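Local structure of penicillin-binding protein 1A (Mycobacterium tuberculosis, 5CXW) at residues 101-106 / 153-158; 123-128 / 198-203; 160-163 / 168-171; 171-176 / 187-192. The protein polymerises glycan strands and cross-links their peptides in peptidoglycan synthesis, the cross-linking being done by the penicillin-sensitive transpeptidase domain present here. One frame throughout, in Å; residues are numbered along the deposited sequence. Where two conformers were deposited one is given.

Interaction 1: 101-106 / 153-158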
loop_
_atom_site.group_PDB
_atom_site.type_symbol
_atom_site.label_atom_id
_atom_site.label_comp_id
_atom_site.label_asym_id
_atom_site.label_seq_id
_atom_site.Cartn_x
_atom_site.Cartn_y
_atom_site.Cartn_z
ATOM N N VAL A 101 -3.357 -9.027 0.891
ATOM C CA VAL A 101 -1.975 -9.517 0.972
ATOM C C VAL A 101 -1.626 -9.823 2.400
ATOM O O VAL A 101 -0.821 -10.710 2.662
ATOM C CB VAL A 101 -0.915 -8.582 0.316
ATOM C CG1 VAL A 101 -1.282 -8.294 -1.102
ATOM C CG2 VAL A 101 -0.684 -7.326 1.144
ATOM N N PHE A 102 -2.242 -9.122 3.366
ATOM C CA PHE A 102 -1.909 -9.402 4.777
ATOM C C PHE A 102 -2.555 -10.674 5.275
ATOM O O PHE A 102 -1.993 -11.336 6.159
ATOM C CB PHE A 102 -2.236 -8.173 5.665
ATOM C CG PHE A 102 -1.548 -6.963 5.167
ATOM C CD1 PHE A 102 -0.157 -6.952 5.048
ATOM C CD2 PHE A 102 -2.239 -5.861 4.741
ATOM C CE1 PHE A 102 0.510 -5.855 4.517
ATOM C CE2 PHE A 102 -1.562 -4.754 4.213
ATOM C CZ PHE A 102 -0.185 -4.758 4.087
ATOM N N ALA A 103 -3.721 -11.023 4.731
ATOM C CA ALA A 103 -4.277 -12.348 4.988
ATOM C C ALA A 103 -3.375 -13.429 4.429
ATOM O O ALA A 103 -3.193 -14.502 5.002
ATOM C CB ALA A 103 -5.678 -12.505 4.468
ATOM N N LEU A 104 -2.787 -13.178 3.278
ATOM C CA LEU A 104 -1.862 -14.161 2.703
ATOM C C LEU A 104 -0.581 -14.303 3.505
ATOM O O LEU A 104 -0.102 -15.425 3.774
ATOM C CB LEU A 104 -1.578 -13.786 1.264
ATOM C CG LEU A 104 -0.732 -14.776 0.474
ATOM C CD1 LEU A 104 -1.243 -16.191 0.457
ATOM C CD2 LEU A 104 -0.539 -14.292 -0.945
ATOM N N VAL A 105 -0.060 -13.166 3.983
ATOM C CA VAL A 105 1.038 -13.224 4.924
ATOM C C VAL A 105 0.695 -14.111 6.101
ATOM O O VAL A 105 1.469 -15.012 6.485
ATOM C CB VAL A 105 1.484 -11.831 5.456
ATOM C CG1 VAL A 105 2.507 -11.967 6.537
ATOM C CG2 VAL A 105 2.082 -10.973 4.331
ATOM N N ALA A 106 -0.440 -13.829 6.720
ATOM C CA ALA A 106 -0.853 -14.566 7.908
ATOM C C ALA A 106 -0.959 -16.079 7.646
ATOM O O ALA A 106 -0.550 -16.893 8.486
ATOM C CB ALA A 106 -2.200 -14.084 8.401
ATOM N N THR A 153 -14.680 -13.962 -1.784
ATOM C CA THR A 153 -15.242 -15.137 -1.104
ATOM C C THR A 153 -14.068 -16.031 -0.640
ATOM O O THR A 153 -14.011 -16.484 0.529
ATOM C CB THR A 153 -16.154 -15.895 -2.054
ATOM O OG1 THR A 153 -15.415 -16.210 -3.221
ATOM C CG2 THR A 153 -17.407 -15.097 -2.396
ATOM N N SER A 154 -13.109 -16.267 -1.530
ATOM C CA SER A 154 -11.989 -17.146 -1.212
ATOM C C SER A 154 -11.153 -16.583 -0.066
ATOM O O SER A 154 -10.719 -17.312 0.834
ATOM C CB SER A 154 -11.091 -17.227 -2.453
ATOM O OG SER A 154 -11.801 -17.702 -3.600
ATOM N N TYR A 155 -10.935 -15.269 -0.090
ATOM C CA TYR A 155 -10.105 -14.601 0.942
ATOM C C TYR A 155 -10.852 -14.578 2.292
ATOM O O TYR A 155 -10.222 -14.612 3.337
ATOM C CB TYR A 155 -9.534 -13.228 0.455
ATOM C CG TYR A 155 -8.168 -13.552 -0.101
ATOM C CD1 TYR A 155 -8.007 -14.182 -1.339
ATOM C CD2 TYR A 155 -7.048 -13.368 0.654
ATOM C CE1 TYR A 155 -6.750 -14.615 -1.785
ATOM C CE2 TYR A 155 -5.790 -13.785 0.266
ATOM C CZ TYR A 155 -5.628 -14.412 -0.958
ATOM O OH TYR A 155 -4.407 -14.890 -1.328
ATOM N N TYR A 156 -12.179 -14.437 2.275
ATOM C CA TYR A 156 -12.978 -14.595 3.515
ATOM C C TYR A 156 -12.796 -15.992 4.086
ATOM O O TYR A 156 -12.514 -16.147 5.287
ATOM C CB TYR A 156 -14.450 -14.325 3.259
ATOM C CG TYR A 156 -15.045 -13.239 4.094
ATOM C CD1 TYR A 156 -14.928 -11.939 3.716
ATOM C CD2 TYR A 156 -15.757 -13.515 5.253
ATOM C CE1 TYR A 156 -15.455 -10.907 4.466
ATOM C CE2 TYR A 156 -16.354 -12.505 5.982
ATOM C CZ TYR A 156 -16.169 -11.200 5.599
ATOM O OH TYR A 156 -16.796 -10.169 6.300
ATOM N N ARG A 157 -12.913 -17.035 3.262
ATOM C CA ARG A 157 -12.702 -18.382 3.731
ATOM C C ARG A 157 -11.258 -18.586 4.216
ATOM O O ARG A 157 -11.027 -19.351 5.182
ATOM C CB ARG A 157 -13.042 -19.444 2.668
ATOM C CG ARG A 157 -14.496 -19.548 2.302
ATOM C CD ARG A 157 -14.739 -20.795 1.474
ATOM N NE ARG A 157 -16.191 -21.029 1.267
ATOM C CZ ARG A 157 -16.927 -20.448 0.296
ATOM N NH1 ARG A 157 -16.389 -19.720 -0.639
ATOM N NH2 ARG A 157 -18.251 -20.672 0.252
ATOM N N LEU A 158 -10.287 -18.005 3.525
ATOM C CA LEU A 158 -8.926 -18.156 3.963
ATOM C C LEU A 158 -8.735 -17.524 5.364
ATOM O O LEU A 158 -8.124 -18.153 6.261
ATOM C CB LEU A 158 -7.968 -17.522 3.007
ATOM C CG LEU A 158 -6.503 -17.622 3.388
ATOM C CD1 LEU A 158 -5.978 -19.046 3.535
ATOM C CD2 LEU A 158 -5.673 -16.840 2.371
#
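Tyr155 lays the hydroxyl end and one edge of its ring against Leu104 and Ala103, and so joins two buried helices of the transpeptidase domain, 100-109 and 152-161. The fold belongs to the beta-lactamase clan, and helix 100-109 follows Ser97, by similarity the acyl-ester serine and the first residue of what fits an SxxK motif. The segment axes come no closer than 10.2 Å and cross at 37°, a spacing bridged by the tyrosine ring. Its first torsion is unusual (chi1 -94°), and although CB does not aim at the other helix, the phenol end reaches it. Ala103 CB lies near the ring plane, 4.1 Å from Tyr155 CD2, and so meets the edge. Leu104 swings CG away from its backbone N (chi1 -175°), and the phenol oxygen faces the side of the leucine, with CD1 and CD2 both 3.9 Å from Tyr155 OH and CB and CG scarcely farther. That oxygen is not left without a polar partner in this apolar setting, because it is hydrogen-bonded to the carbonyl O of Ile143, which fixes the far end of the ring while Ala146 and Leu147 of helix 143-149 touch the same side chain. One turn further along, Leu158 adds a lighter contact, its CD2 resting 4.3 Å from the backbone O of Ala103.

Interaction 2: 123-128 / 198-203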
loop_
_atom_site.group_PDB
_atom_site.type_symbol
_atom_site.label_atom_id
_atom_site.label_comp_id
_atom_site.label_asym_id
_atom_site.label_seq_id
_atom_site.Cartn_x
_atom_site.Cartn_y
_atom_site.Cartn_z
ATOM N N LEU A 123 -20.888 -16.830 -0.095
ATOM C CA LEU A 123 -21.272 -17.228 1.265
ATOM C C LEU A 123 -21.724 -16.061 2.063
ATOM O O LEU A 123 -21.456 -14.926 1.719
ATOM C CB LEU A 123 -20.145 -17.988 1.976
ATOM C CG LEU A 123 -18.892 -17.205 2.442
ATOM C CD1 LEU A 123 -18.089 -18.012 3.443
ATOM C CD2 LEU A 123 -18.027 -16.679 1.280
ATOM N N THR A 124 -22.371 -16.357 3.181
ATOM C CA THR A 124 -22.864 -15.332 4.116
ATOM C C THR A 124 -22.152 -15.549 5.439
ATOM O O THR A 124 -22.052 -16.703 5.861
ATOM C CB THR A 124 -24.342 -15.423 4.363
ATOM O OG1 THR A 124 -25.042 -15.234 3.135
ATOM C CG2 THR A 124 -24.833 -14.315 5.339
ATOM N N VAL A 125 -21.543 -14.473 5.992
ATOM C CA VAL A 125 -20.784 -14.573 7.227
ATOM C C VAL A 125 -21.219 -13.468 8.145
ATOM O O VAL A 125 -21.172 -12.325 7.763
ATOM C CB VAL A 125 -19.280 -14.518 6.998
ATOM C CG1 VAL A 125 -18.512 -14.695 8.303
ATOM C CG2 VAL A 125 -18.851 -15.615 5.978
ATOM N N ASP A 126 -21.637 -13.826 9.354
ATOM C CA ASP A 126 -22.189 -12.865 10.312
ATOM C C ASP A 126 -23.352 -12.079 9.745
ATOM O O ASP A 126 -23.574 -10.886 10.072
ATOM C CB ASP A 126 -21.092 -11.910 10.870
ATOM C CG ASP A 126 -19.979 -12.626 11.628
ATOM O OD1 ASP A 126 -19.890 -13.844 11.728
ATOM O OD2 ASP A 126 -19.077 -11.970 12.185
ATOM N N GLY A 127 -24.134 -12.724 8.909
ATOM C CA GLY A 127 -25.252 -12.097 8.226
ATOM C C GLY A 127 -24.954 -11.229 7.055
ATOM O O GLY A 127 -25.861 -10.688 6.486
ATOM N N ILE A 128 -23.700 -11.118 6.655
ATOM C CA ILE A 128 -23.291 -10.264 5.560
ATOM C C ILE A 128 -23.015 -11.155 4.360
ATOM O O ILE A 128 -22.202 -12.114 4.439
ATOM C CB ILE A 128 -22.018 -9.499 5.906
ATOM C CG1 ILE A 128 -22.236 -8.675 7.214
ATOM C CG2 ILE A 128 -21.619 -8.611 4.756
ATOM C CD1 ILE A 128 -20.998 -8.084 7.788
ATOM N N PRO A 198 -10.283 -6.902 15.244
ATOM C CA PRO A 198 -11.059 -6.485 14.069
ATOM C C PRO A 198 -12.201 -7.433 13.809
ATOM O O PRO A 198 -12.189 -8.604 14.291
ATOM C CB PRO A 198 -10.063 -6.642 12.917
ATOM C CG PRO A 198 -9.087 -7.609 13.418
ATOM C CD PRO A 198 -9.021 -7.549 14.879
ATOM N N ASN A 199 -13.199 -6.976 13.066
ATOM C CA ASN A 199 -14.180 -7.903 12.575
ATOM C C ASN A 199 -13.747 -8.418 11.218
ATOM O O ASN A 199 -12.697 -8.013 10.677
ATOM C CB ASN A 199 -15.595 -7.317 12.607
ATOM C CG ASN A 199 -15.822 -6.239 11.601
ATOM O OD1 ASN A 199 -15.085 -6.105 10.633
ATOM N ND2 ASN A 199 -16.882 -5.450 11.825
ATOM N N ASN A 200 -14.549 -9.311 10.666
ATOM C CA ASN A 200 -14.193 -9.996 9.438
ATOM C C ASN A 200 -13.949 -9.110 8.251
ATOM O O ASN A 200 -13.218 -9.490 7.333
ATOM C CB ASN A 200 -15.251 -10.981 9.087
ATOM C CG ASN A 200 -15.345 -12.128 10.048
ATOM O OD1 ASN A 200 -14.356 -12.608 10.559
ATOM N ND2 ASN A 200 -16.582 -12.604 10.292
ATOM N N GLY A 201 -14.492 -7.916 8.232
ATOM C CA GLY A 201 -14.261 -7.003 7.112
ATOM C C GLY A 201 -12.820 -6.549 6.861
ATOM O O GLY A 201 -12.524 -5.978 5.830
ATOM N N ILE A 202 -11.960 -6.818 7.836
ATOM C CA ILE A 202 -10.556 -6.466 7.728
ATOM C C ILE A 202 -9.998 -7.023 6.417
ATOM O O ILE A 202 -9.175 -6.354 5.796
ATOM C CB ILE A 202 -9.750 -6.923 8.933
ATOM C CG1 ILE A 202 -8.298 -6.378 8.808
ATOM C CG2 ILE A 202 -9.731 -8.472 9.103
ATOM C CD1 ILE A 202 -7.465 -6.479 10.043
ATOM N N VAL A 203 -10.344 -8.253 6.042
ATOM C CA VAL A 203 -9.701 -8.866 4.867
ATOM C C VAL A 203 -10.096 -8.182 3.567
ATOM O O VAL A 203 -9.382 -8.287 2.557
ATOM C CB VAL A 203 -9.950 -10.415 4.802
ATOM C CG1 VAL A 203 -11.439 -10.766 4.541
ATOM C CG2 VAL A 203 -9.033 -11.084 3.779
HETATM O O HOH W 1 -18.663 -10.907 8.180
HETATM O O HOH W 2 -16.492 -10.286 12.517
#
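Val125 CG1 comes up to the amide nitrogen of Asn200, at 3.5 Å from ND2, and this is the tight side of a small surface contact. The two side chains cross at about a right angle, and Tyr156 on helix 152-161 backs both, its ring against Val125 CB and its hydroxyl against Asn200 CB. With CG1 opposite the backbone N (chi1 -177°), the valine offers that branch to the amide. Val125 ends the first strand of a two-stranded beta hairpin, 123-125 with 128-130, closed by a type I' turn from Val125 to Ile128. Both closing bonds are present, Val125 N to Ile128 O being 2.9 Å and Ile128 N to Val125 O 3.0 Å.

The other side is loose and watery. Asp126, at the tip of the turn, brings OD2 to 3.2 Å from Asn200 ND2, but the angle is too poor for a hydrogen bond; the carboxylate and amide planes stand 45° apart. Water does the linking. One molecule gives a hydrogen bond to Asp126 OD2 and accepts one from the backbone N of Asn200, 2.9 Å away, at the start of the 3-10 segment 200-203. A second donates to Val125 O, while its bond from Asn200 ND2 is weak. The hairpin tip also touches a crystal neighbour, so lattice packing may affect its position. Carboxylate, amide and backbone groups thus meet mainly through water, which is consistent with a junction between hairpin and loop that could adjust.

Interaction 3: 160-163 / 168-171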
loop_
_atom_site.group_PDB
_atom_site.type_symbol
_atom_site.label_atom_id
_atom_site.label_comp_id
_atom_site.label_asym_id
_atom_site.label_seq_id
_atom_site.Cartn_x
_atom_site.Cartn_y
_atom_site.Cartn_z
ATOM N N LEU A 160 -11.015 -17.098 7.656
ATOM C CA LEU A 160 -11.679 -17.914 8.658
ATOM C C LEU A 160 -10.906 -19.189 9.026
ATOM O O LEU A 160 -11.033 -19.698 10.168
ATOM C CB LEU A 160 -13.101 -18.207 8.255
ATOM C CG LEU A 160 -13.998 -16.994 8.173
ATOM C CD1 LEU A 160 -15.309 -17.453 7.550
ATOM C CD2 LEU A 160 -14.210 -16.257 9.464
ATOM N N LYS A 161 -10.091 -19.677 8.118
ATOM C CA LYS A 161 -9.259 -20.866 8.354
ATOM C C LYS A 161 -8.090 -20.543 9.279
ATOM O O LYS A 161 -7.550 -21.440 9.955
ATOM C CB LYS A 161 -8.700 -21.307 7.019
ATOM C CG LYS A 161 -7.698 -22.457 7.010
ATOM C CD LYS A 161 -8.315 -23.759 7.360
ATOM C CE LYS A 161 -7.262 -24.828 7.024
ATOM N NZ LYS A 161 -7.764 -26.123 7.502
ATOM N N LEU A 162 -7.633 -19.295 9.287
ATOM C CA LEU A 162 -6.519 -18.944 10.147
ATOM C C LEU A 162 -6.801 -19.108 11.637
ATOM O O LEU A 162 -7.887 -18.753 12.115
ATOM C CB LEU A 162 -6.173 -17.472 9.981
ATOM C CG LEU A 162 -5.770 -16.949 8.575
ATOM C CD1 LEU A 162 -5.607 -15.463 8.618
ATOM C CD2 LEU A 162 -4.549 -17.618 8.106
ATOM N N ASN A 163 -5.814 -19.590 12.366
ATOM C CA ASN A 163 -5.804 -19.458 13.810
ATOM C C ASN A 163 -5.787 -17.984 14.119
ATOM O O ASN A 163 -4.927 -17.255 13.608
ATOM C CB ASN A 163 -4.575 -20.139 14.372
ATOM C CG ASN A 163 -4.600 -21.627 14.154
ATOM O OD1 ASN A 163 -5.666 -22.258 14.209
ATOM N ND2 ASN A 163 -3.426 -22.217 14.033
ATOM N N ALA A 168 -5.604 -12.439 13.183
ATOM C CA ALA A 168 -4.315 -12.863 12.561
ATOM C C ALA A 168 -4.002 -12.026 11.351
ATOM O O ALA A 168 -2.821 -11.789 11.083
ATOM C CB ALA A 168 -4.341 -14.304 12.141
ATOM N N VAL A 169 -5.037 -11.546 10.650
ATOM C CA VAL A 169 -4.820 -10.623 9.522
ATOM C C VAL A 169 -4.294 -9.276 10.030
ATOM O O VAL A 169 -3.294 -8.723 9.504
ATOM C CB VAL A 169 -6.123 -10.398 8.689
ATOM C CG1 VAL A 169 -5.876 -9.448 7.542
ATOM C CG2 VAL A 169 -6.713 -11.709 8.212
ATOM N N ALA A 170 -4.891 -8.797 11.118
ATOM C CA ALA A 170 -4.438 -7.556 11.743
ATOM C C ALA A 170 -3.005 -7.680 12.243
ATOM O O ALA A 170 -2.208 -6.748 12.081
ATOM C CB ALA A 170 -5.311 -7.185 12.925
ATOM N N ASP A 171 -2.693 -8.790 12.890
ATOM C CA ASP A 171 -1.334 -9.028 13.382
ATOM C C ASP A 171 -0.316 -8.965 12.249
ATOM O O ASP A 171 0.729 -8.331 12.374
ATOM C CB ASP A 171 -1.232 -10.377 14.110
ATOM C CG ASP A 171 -1.984 -10.407 15.430
ATOM O OD1 ASP A 171 -2.503 -9.353 15.944
ATOM O OD2 ASP A 171 -2.093 -11.515 16.019
#
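Asn163 is held through its backbone nitrogen, which gives a hydrogen bond to OE1 of Gln110, while its carbonyl O rests 3.3 Å from the methyl CB of Ala168. The second of these is a packing contact between a carbonyl oxygen and a methyl group; the side chain of Asn163 plays no part in it, since its end leads away from the other segment. Beside it, Leu162 supplies the apolar half of the contact. One branch does all the touching: CD1 lies 3.9 Å from Ala168 CB and equally 3.9 Å from Val169 CG2, and so bears on two successive residues of the facing helix. The first torsion of Leu162 (chi1 -59°) sets CG opposite its own carbonyl carbon, and from there the branch extends to the helix, crossing the valine side chain at about a right angle.

The segments flank the short link between two consecutive helices in the helical part of the transpeptidase domain. Helix 152-161 stops, Leu162 is the first residue to leave helical backbone angles, and helix 165-176 begins only a few residues later. The first residue beyond the helix is therefore the one whose side chain packs against the second. It also touches Ala106 and Ala107 of helix 100-109, so it is lodged against alanines of two helices, besides Val169. Val169 also leans on Ala103 of helix 100-109, while further along helix 165-176 the OD1 of Asp171 is hydrogen-bonded to NE2 of Gln167.

Interaction 4: 171-176 / 187-192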
loop_
_atom_site.group_PDB
_atom_site.type_symbol
_atom_site.label_atom_id
_atom_site.label_comp_id
_atom_site.label_asym_id
_atom_site.label_seq_id
_atom_site.Cartn_x
_atom_site.Cartn_y
_atom_site.Cartn_z
ATOM N N ASP A 171 -2.693 -8.790 12.890
ATOM C CA ASP A 171 -1.334 -9.028 13.382
ATOM C C ASP A 171 -0.316 -8.965 12.249
ATOM O O ASP A 171 0.729 -8.331 12.374
ATOM C CB ASP A 171 -1.232 -10.377 14.110
ATOM C CG ASP A 171 -1.984 -10.407 15.430
ATOM O OD1 ASP A 171 -2.503 -9.353 15.944
ATOM O OD2 ASP A 171 -2.093 -11.515 16.019
ATOM N N ALA A 172 -0.598 -9.681 11.170
ATOM C CA ALA A 172 0.296 -9.646 10.013
ATOM C C ALA A 172 0.483 -8.257 9.420
ATOM O O ALA A 172 1.623 -7.837 9.055
ATOM C CB ALA A 172 -0.201 -10.613 8.941
ATOM N N ALA A 173 -0.627 -7.510 9.321
ATOM C CA ALA A 173 -0.585 -6.194 8.732
ATOM C C ALA A 173 0.214 -5.260 9.609
ATOM O O ALA A 173 1.098 -4.537 9.162
ATOM C CB ALA A 173 -2.004 -5.674 8.600
ATOM N N HIS A 174 -0.074 -5.292 10.914
ATOM C CA HIS A 174 0.734 -4.516 11.847
ATOM C C HIS A 174 2.224 -4.871 11.829
ATOM O O HIS A 174 3.072 -3.963 11.806
ATOM C CB HIS A 174 0.180 -4.649 13.260
ATOM C CG HIS A 174 -1.087 -3.877 13.462
ATOM N ND1 HIS A 174 -2.089 -4.357 14.264
ATOM C CD2 HIS A 174 -1.460 -2.626 13.096
ATOM C CE1 HIS A 174 -3.066 -3.468 14.320
ATOM N NE2 HIS A 174 -2.693 -2.392 13.646
ATOM N N GLN A 175 2.532 -6.139 11.784
ATOM C CA GLN A 175 3.923 -6.599 11.740
ATOM C C GLN A 175 4.619 -6.158 10.451
ATOM O O GLN A 175 5.776 -5.793 10.481
ATOM C CB GLN A 175 3.954 -8.110 11.938
ATOM C CG GLN A 175 3.608 -8.504 13.395
ATOM C CD GLN A 175 3.280 -9.970 13.533
ATOM O OE1 GLN A 175 3.391 -10.690 12.574
ATOM N NE2 GLN A 175 2.861 -10.419 14.736
ATOM N N ALA A 176 3.884 -6.107 9.348
ATOM C CA ALA A 176 4.436 -5.638 8.060
ATOM C C ALA A 176 4.759 -4.161 8.038
ATOM O O ALA A 176 5.571 -3.745 7.224
ATOM C CB ALA A 176 3.494 -5.982 6.916
ATOM N N HIS A 187 -6.263 3.209 17.735
ATOM C CA HIS A 187 -5.977 1.793 17.610
ATOM C C HIS A 187 -6.462 1.263 16.255
ATOM O O HIS A 187 -7.640 1.051 16.060
ATOM C CB HIS A 187 -6.678 1.038 18.706
ATOM C CG HIS A 187 -6.249 1.474 20.083
ATOM N ND1 HIS A 187 -5.195 0.894 20.754
ATOM C CD2 HIS A 187 -6.723 2.444 20.890
ATOM C CE1 HIS A 187 -5.053 1.479 21.934
ATOM N NE2 HIS A 187 -5.953 2.444 22.024
ATOM N N THR A 188 -5.554 1.126 15.329
ATOM C CA THR A 188 -5.947 0.699 13.970
ATOM C C THR A 188 -6.344 -0.780 13.927
ATOM O O THR A 188 -5.837 -1.610 14.714
ATOM C CB THR A 188 -4.848 0.934 12.949
ATOM O OG1 THR A 188 -3.649 0.222 13.354
ATOM C CG2 THR A 188 -4.558 2.454 12.797
ATOM N N LEU A 189 -7.199 -1.104 12.966
ATOM C CA LEU A 189 -7.607 -2.488 12.710
ATOM C C LEU A 189 -8.274 -3.128 13.968
ATOM O O LEU A 189 -8.044 -4.286 14.290
ATOM C CB LEU A 189 -6.430 -3.344 12.233
ATOM C CG LEU A 189 -5.494 -2.732 11.202
ATOM C CD1 LEU A 189 -4.452 -3.730 10.789
ATOM C CD2 LEU A 189 -6.294 -2.304 9.999
ATOM N N SER A 190 -9.107 -2.327 14.623
ATOM C CA SER A 190 -9.746 -2.651 15.904
ATOM C C SER A 190 -11.205 -2.205 15.801
ATOM O O SER A 190 -11.493 -1.011 15.658
ATOM C CB SER A 190 -9.028 -1.901 17.041
ATOM O OG SER A 190 -9.668 -2.113 18.281
ATOM N N GLU A 191 -12.137 -3.137 15.938
ATOM C CA GLU A 191 -13.539 -2.791 15.775
ATOM C C GLU A 191 -13.999 -1.811 16.832
ATOM O O GLU A 191 -14.640 -0.778 16.501
ATOM C CB GLU A 191 -14.426 -4.034 15.735
ATOM C CG GLU A 191 -15.891 -3.711 15.365
ATOM C CD GLU A 191 -16.118 -2.898 14.044
ATOM O OE1 GLU A 191 -15.251 -2.819 13.127
ATOM O OE2 GLU A 191 -17.221 -2.282 13.950
ATOM N N ASP A 192 -13.625 -2.074 18.089
ATOM C CA ASP A 192 -14.037 -1.213 19.205
ATOM C C ASP A 192 -13.236 0.071 19.291
ATOM O O ASP A 192 -13.568 0.945 20.105
ATOM C CB ASP A 192 -14.068 -1.968 20.576
ATOM C CG ASP A 192 -12.664 -2.469 21.093
ATOM O OD1 ASP A 192 -11.577 -2.116 20.576
ATOM O OD2 ASP A 192 -12.656 -3.265 22.068
#
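His174 and Thr188 are joined by the polar bond of this contact: NE2 of the imidazole donates to the threonine OG1 at 2.8 Å, with an N-H...O angle of 161°. The hydroxyl lies practically in the ring plane, so the nitrogen uses its N-H at the ring edge. The contact fastens helix 165-176, in the helical part of the transpeptidase fold, to the long loop that follows it. A different approach is made by Leu189, whose CD1 stands over a face of the same ring in a CH-pi contact, 3.8 Å from the centroid and 20° off the normal. Thus two neighbouring loop residues hold the imidazole, one at its edge and one on its face. The same CD1 also touches Ala173, at 3.8 Å from its CB, so the leucine fits against two consecutive residues of the helix.

The next shell explains the placement. Thr188 carries OG1 between its backbone N and carbonyl carbon (chi1 58°), which turns the hydroxyl to the histidine; the same oxygen is hydrogen-bonded to Ala179 O, and having both partners fixes its rotation. The backbone of Thr188 is bonded to Ser180, tying this part of the loop to residues just after the helix. Leu189 adopts a left-handed helical backbone conformation, which reverses the local course of the chain. Behind Ala173 lies Phe102 of helix 100-109. Next along the loop, Ser190 OG is hydrogen-bonded both to Gly196 O and to Gly195 N.

All four contacts lie in the transpeptidase domain, none in its five-stranded sheet. Interaction 3 lies most centrally, its centre 8 Å from interaction 1, 11 Å from interaction 4 and 13 Å from interaction 2. Interactions 1 and 3 share helix 152-161, and interactions 3 and 4 share helix 165-176 and Asp171. Along the chain 1 closes before 3 opens, and 4 begins where 3 ends, whereas the segments of 2 alternate with those of 1 and span 3 and 4. Direct packing joins them, as where Ala106 CB lies 3.7 Å from Leu162 CD1. The helix following the probable nucleophile is therefore linked by side-chain packing, by way of helix 152-161, to the surface hairpin and loop.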